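Local coordinates for arfgap-like finger domain containing protein (Cryptosporidium parvum Iowa II, PDB 2OWA) that binds a zinc ion and, as a member of the ArfGAP family, probably stimulates GTP hydrolysis by an Arf-type small GTPase, at residues Asn25-Gln28 against Ile29-Arg33; Asn102-Lys105 against Gln106-Val110. All blocks are in the same frame, centred on the assembly; numbering follows the deposited sequence.

Contact 1: residues Asn25-Gln28 against Ile29-Arg33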
loop_
_atom_site.group_PDB
_atom_site.type_symbol
_atom_site.label_atom_id
_atom_site.label_comp_id
_atom_site.label_asym_id
_atom_site.label_seq_id
_atom_site.Cartn_x
_atom_site.Cartn_y
_atom_site.Cartn_z
ATOM N N ASN A 25 -11.763 3.226 11.557
ATOM C CA ASN A 25 -11.688 4.673 11.608
ATOM C C ASN A 25 -10.459 5.214 10.879
ATOM O O ASN A 25 -10.546 6.256 10.183
ATOM C CB ASN A 25 -11.679 5.153 13.069
ATOM C CG ASN A 25 -13.012 4.886 13.771
ATOM O OD1 ASN A 25 -13.997 4.473 13.121
ATOM N ND2 ASN A 25 -13.064 5.131 15.083
ATOM N N PHE A 26 -9.320 4.530 11.032
ATOM C CA PHE A 26 -8.091 4.964 10.305
ATOM C C PHE A 26 -8.275 4.834 8.769
ATOM O O PHE A 26 -8.075 5.785 8.029
ATOM C CB PHE A 26 -6.890 4.133 10.737
ATOM C CG PHE A 26 -5.668 4.366 9.903
ATOM C CD1 PHE A 26 -4.861 5.471 10.134
ATOM C CD2 PHE A 26 -5.368 3.516 8.828
ATOM C CE1 PHE A 26 -3.706 5.700 9.343
ATOM C CE2 PHE A 26 -4.248 3.734 8.041
ATOM C CZ PHE A 26 -3.425 4.830 8.282
ATOM N N PHE A 27 -8.601 3.642 8.295
ATOM C CA PHE A 27 -8.658 3.408 6.838
ATOM C C PHE A 27 -9.796 4.130 6.107
ATOM O O PHE A 27 -9.688 4.455 4.940
ATOM C CB PHE A 27 -8.683 1.924 6.536
ATOM C CG PHE A 27 -7.324 1.282 6.586
ATOM C CD1 PHE A 27 -6.296 1.723 5.751
ATOM C CD2 PHE A 27 -7.073 0.233 7.446
ATOM C CE1 PHE A 27 -5.068 1.132 5.791
ATOM C CE2 PHE A 27 -5.818 -0.381 7.470
ATOM C CZ PHE A 27 -4.821 0.082 6.670
ATOM N N GLN A 28 -10.893 4.384 6.801
ATOM C CA GLN A 28 -11.992 5.120 6.200
ATOM C C GLN A 28 -11.504 6.511 5.774
ATOM O O GLN A 28 -11.799 6.982 4.672
ATOM C CB GLN A 28 -13.136 5.214 7.194
ATOM C CG GLN A 28 -14.022 3.990 7.207
ATOM C CD GLN A 28 -14.771 3.819 8.538
ATOM O OE1 GLN A 28 -14.999 4.791 9.268
ATOM N NE2 GLN A 28 -15.118 2.573 8.863
ATOM N N ILE A 29 -10.709 7.134 6.625
ATOM C CA ILE A 29 -10.101 8.410 6.304
ATOM C C ILE A 29 -9.038 8.291 5.242
ATOM O O ILE A 29 -9.076 8.996 4.241
ATOM C CB ILE A 29 -9.450 9.056 7.541
ATOM C CG1 ILE A 29 -10.494 9.318 8.623
ATOM C CG2 ILE A 29 -8.712 10.328 7.140
ATOM C CD1 ILE A 29 -11.708 10.007 8.114
ATOM N N VAL A 30 -8.083 7.395 5.458
ATOM C CA VAL A 30 -6.934 7.342 4.563
ATOM C C VAL A 30 -7.370 6.917 3.138
ATOM O O VAL A 30 -6.856 7.419 2.178
ATOM C CB VAL A 30 -5.792 6.514 5.173
ATOM C CG1 VAL A 30 -4.698 6.283 4.161
ATOM C CG2 VAL A 30 -5.242 7.255 6.414
ATOM N N ARG A 31 -8.380 6.051 3.025
ATOM C CA ARG A 31 -8.917 5.638 1.701
ATOM C C ARG A 31 -9.636 6.761 0.980
ATOM O O ARG A 31 -9.706 6.746 -0.243
ATOM C CB ARG A 31 -9.886 4.448 1.835
ATOM C CG ARG A 31 -9.218 3.095 1.793
ATOM C CD ARG A 31 -10.258 1.933 1.681
ATOM N NE ARG A 31 -11.501 2.149 2.452
ATOM C CZ ARG A 31 -11.831 1.548 3.602
ATOM N NH1 ARG A 31 -11.015 0.675 4.206
ATOM N NH2 ARG A 31 -12.994 1.833 4.174
ATOM N N ASN A 32 -10.183 7.713 1.745
ATOM C CA ASN A 32 -10.929 8.839 1.193
ATOM C C ASN A 32 -10.001 9.930 0.650
ATOM O O ASN A 32 -10.472 10.806 -0.088
ATOM C CB ASN A 32 -11.946 9.411 2.226
ATOM C CG ASN A 32 -12.827 10.565 1.656
ATOM O OD1 ASN A 32 -12.668 11.750 2.027
ATOM N ND2 ASN A 32 -13.750 10.219 0.750
ATOM N N ARG A 33 -8.709 9.901 1.010
ATOM C CA ARG A 33 -7.697 10.802 0.370
ATOM C C ARG A 33 -7.784 10.599 -1.132
ATOM O O ARG A 33 -7.802 9.453 -1.586
ATOM C CB ARG A 33 -6.277 10.534 0.866
ATOM C CG ARG A 33 -6.106 10.881 2.305
ATOM C CD ARG A 33 -4.686 10.791 2.809
ATOM N NE ARG A 33 -4.644 10.982 4.267
ATOM C CZ ARG A 33 -3.640 10.658 5.081
ATOM N NH1 ARG A 33 -2.518 10.110 4.629
ATOM N NH2 ARG A 33 -3.740 10.918 6.378
#
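Phe-26 and Val-30, one helical turn apart, meet through a CH-pi contact: Val-30 CG2 lies over one face of the ring, 3.8 Å from its centroid and nearer the rim than the middle, with CZ its nearest ring atom. Phe-26 swings its ring along the helix toward Val-30 because CG stands anti to the backbone N (chi1 171°). On the next row, Phe-27 and Arg-31 pair differently. The arginine chain bends at chi3 and folds back along the helix, which lays its guanidinium with one face above the carbonyl oxygen of Phe-27. Its NH1 comes 3.5 Å from Phe-27 CB, while NH2 passes 3.9 Å from Gln-28 CG, the glutamine amide plane being turned 59° from the guanidinium.

Beneath these side chains the helix supplies the spacing. Val-30 N donates to Phe-26 O at 3.0 Å, nearly straight at 167°, and Arg-31 N donates to Phe-27 O at 2.8 Å. The bond from Asn-32 N to Gln-28 O is weak, as the helix nears its end. A second shell packs against both phenylalanines: Phe-27 meets Phe-84 edge-to-face and, like Val-30, packs on Phe-57 of strand 56-58, whereas Phe-26 rests on Leu-89 of helix 86-94.

Phenylalanine and valine thus suit the inward side of helix 20-32, and the longer arginine can reach from that apolar layer to polar partners. Ser-79 OG takes an N-H of NH1, and Asp-80, in a weak, long ion pair, probably balances the positive charge in part, while the aliphatic stem stays against the helix backbone.

Contact 2: residues Asn102-Lys105 against Gln106-Val110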
loop_
_atom_site.group_PDB
_atom_site.type_symbol
_atom_site.label_atom_id
_atom_site.label_comp_id
_atom_site.label_asym_id
_atom_site.label_seq_id
_atom_site.Cartn_x
_atom_site.Cartn_y
_atom_site.Cartn_z
ATOM N N ASN A 102 4.118 9.536 -7.499
ATOM C CA ASN A 102 5.082 10.600 -7.694
ATOM C C ASN A 102 6.484 10.027 -7.813
ATOM O O ASN A 102 7.216 10.381 -8.727
ATOM C CB ASN A 102 5.014 11.677 -6.579
ATOM C CG ASN A 102 6.201 12.669 -6.646
ATOM O OD1 ASN A 102 6.444 13.283 -7.675
ATOM N ND2 ASN A 102 6.939 12.805 -5.552
ATOM N N TYR A 103 6.851 9.140 -6.878
ATOM C CA TYR A 103 8.153 8.526 -6.905
ATOM C C TYR A 103 8.397 7.724 -8.203
ATOM O O TYR A 103 9.412 7.933 -8.878
ATOM C CB TYR A 103 8.365 7.643 -5.676
ATOM C CG TYR A 103 9.668 6.871 -5.713
ATOM C CD1 TYR A 103 10.851 7.459 -5.295
ATOM C CD2 TYR A 103 9.714 5.555 -6.206
ATOM C CE1 TYR A 103 12.034 6.769 -5.323
ATOM C CE2 TYR A 103 10.905 4.856 -6.236
ATOM C CZ TYR A 103 12.052 5.476 -5.802
ATOM O OH TYR A 103 13.226 4.812 -5.829
ATOM N N PHE A 104 7.472 6.832 -8.519
ATOM C CA PHE A 104 7.591 5.940 -9.696
ATOM C C PHE A 104 7.572 6.663 -11.050
ATOM O O PHE A 104 8.384 6.338 -11.908
ATOM C CB PHE A 104 6.610 4.738 -9.636
ATOM C CG PHE A 104 6.998 3.699 -8.600
ATOM C CD1 PHE A 104 8.228 3.039 -8.689
ATOM C CD2 PHE A 104 6.132 3.387 -7.531
ATOM C CE1 PHE A 104 8.617 2.091 -7.716
ATOM C CE2 PHE A 104 6.477 2.446 -6.566
ATOM C CZ PHE A 104 7.741 1.795 -6.647
ATOM N N LYS A 105 6.698 7.657 -11.230
ATOM C CA LYS A 105 6.720 8.440 -12.469
ATOM C C LYS A 105 8.086 9.120 -12.661
ATOM O O LYS A 105 8.496 9.291 -13.788
ATOM C CB LYS A 105 5.613 9.506 -12.531
ATOM C CG LYS A 105 4.158 8.988 -12.552
ATOM C CD LYS A 105 3.179 10.183 -12.623
ATOM C CE LYS A 105 1.700 9.750 -12.758
ATOM N NZ LYS A 105 1.390 8.771 -13.905
ATOM N N GLN A 106 8.754 9.535 -11.571
ATOM C CA GLN A 106 10.119 10.102 -11.681
ATOM C C GLN A 106 11.185 9.052 -12.001
ATOM O O GLN A 106 12.003 9.249 -12.911
ATOM C CB GLN A 106 10.535 10.897 -10.422
ATOM C CG GLN A 106 9.499 11.922 -9.933
ATOM C CD GLN A 106 10.115 13.191 -9.310
ATOM O OE1 GLN A 106 11.294 13.524 -9.562
ATOM N NE2 GLN A 106 9.309 13.911 -8.501
ATOM N N VAL A 107 11.189 7.938 -11.263
ATOM C CA VAL A 107 12.265 6.967 -11.384
ATOM C C VAL A 107 12.030 5.927 -12.506
ATOM O O VAL A 107 12.996 5.423 -13.108
ATOM C CB VAL A 107 12.658 6.289 -10.036
ATOM C CG1 VAL A 107 12.966 7.344 -8.960
ATOM C CG2 VAL A 107 11.622 5.322 -9.574
ATOM N N LEU A 108 10.760 5.627 -12.793
ATOM C CA LEU A 108 10.409 4.743 -13.913
ATOM C C LEU A 108 10.051 5.521 -15.189
ATOM O O LEU A 108 10.042 4.954 -16.296
ATOM C CB LEU A 108 9.308 3.751 -13.500
ATOM C CG LEU A 108 9.687 2.705 -12.432
ATOM C CD1 LEU A 108 8.508 1.795 -12.148
ATOM C CD2 LEU A 108 10.907 1.879 -12.830
ATOM N N GLY A 109 9.774 6.824 -15.040
ATOM C CA GLY A 109 9.599 7.735 -16.196
ATOM C C GLY A 109 8.205 7.820 -16.792
ATOM O O GLY A 109 7.233 7.300 -16.207
ATOM N N VAL A 110 8.114 8.431 -17.979
ATOM C CA VAL A 110 6.838 8.598 -18.723
ATOM C C VAL A 110 6.034 7.324 -19.047
ATOM O O VAL A 110 4.812 7.384 -19.168
ATOM C CB VAL A 110 6.960 9.481 -20.027
ATOM C CG1 VAL A 110 7.311 10.915 -19.690
ATOM C CG2 VAL A 110 7.950 8.917 -21.047
#
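Tyr-103 and Val-107 form the apolar centre, the branched valine presenting both methyls to one tyrosine. CG1 lies over a ring face, off toward the rim and 4.0 Å from the centroid, in a CH-pi contact; CG2 reaches CE2 at 3.4 Å. This two-pronged approach follows from the valine's first torsion, which sets CG1 anti to the carbonyl carbon and CG2 between the backbone N and that carbon. Beside this pair, Phe-104 and Leu-108 run alongside each other in the same direction, their CD1 atoms 3.7 Å apart, and Val-107 CG2 also approaches Phe-104 CD1, more loosely, at 4.2 Å.

The backbone holds these rows one turn apart: Val-107 N donates to Tyr-103 O at 3.0 Å, and Leu-108 N to Phe-104 O at 2.6 Å. Gly-109 N adds a weak bond to that same Phe-104 O as the chain leaves the helix; its positive phi is a conformation that glycine adopts easily.

At the polar edge Gln-106 bends at chi2 to bring NE2 to Asn-102 OD1, a hydrogen bond of 3.0 Å and 168°. The oxygen lies in the glutamine amide plane, the donor is tilted 30° from the asparagine carbonyl plane, and the two amide planes stand 70° apart. Amides suit this exposed flank because they can bond each other without adding charge.

The aromatic side of helix 97-107 packs against its neighbours: Tyr-103 and Phe-104 both meet Tyr-128 of helix 123-135, Val-107 and Leu-108 touch its Cys-124, and Phe-104 also packs on Tyr-119 of helix 118-121.

In the fold
Contact 1 comes first along the chain, on helix 20-32, and contact 2 follows on helix 97-107; their centres are 25 Å apart and their nearest atoms about 13 Å, so they do not touch. Between them in sequence come the four zinc-binding cysteines, the three-stranded antiparallel sheet, and helix 86-94. Contact 1 faces that sheet and helix 86-94, with the Arg-31 side chain about 13 Å from the zinc ion, whereas contact 2 faces the C-terminal helix 123-135. Both belong to the ArfGAP domain, the part of the longer protein present in this chain, and the two helices pack at separate places on this zinc-finger domain, largely through aromatic side chains.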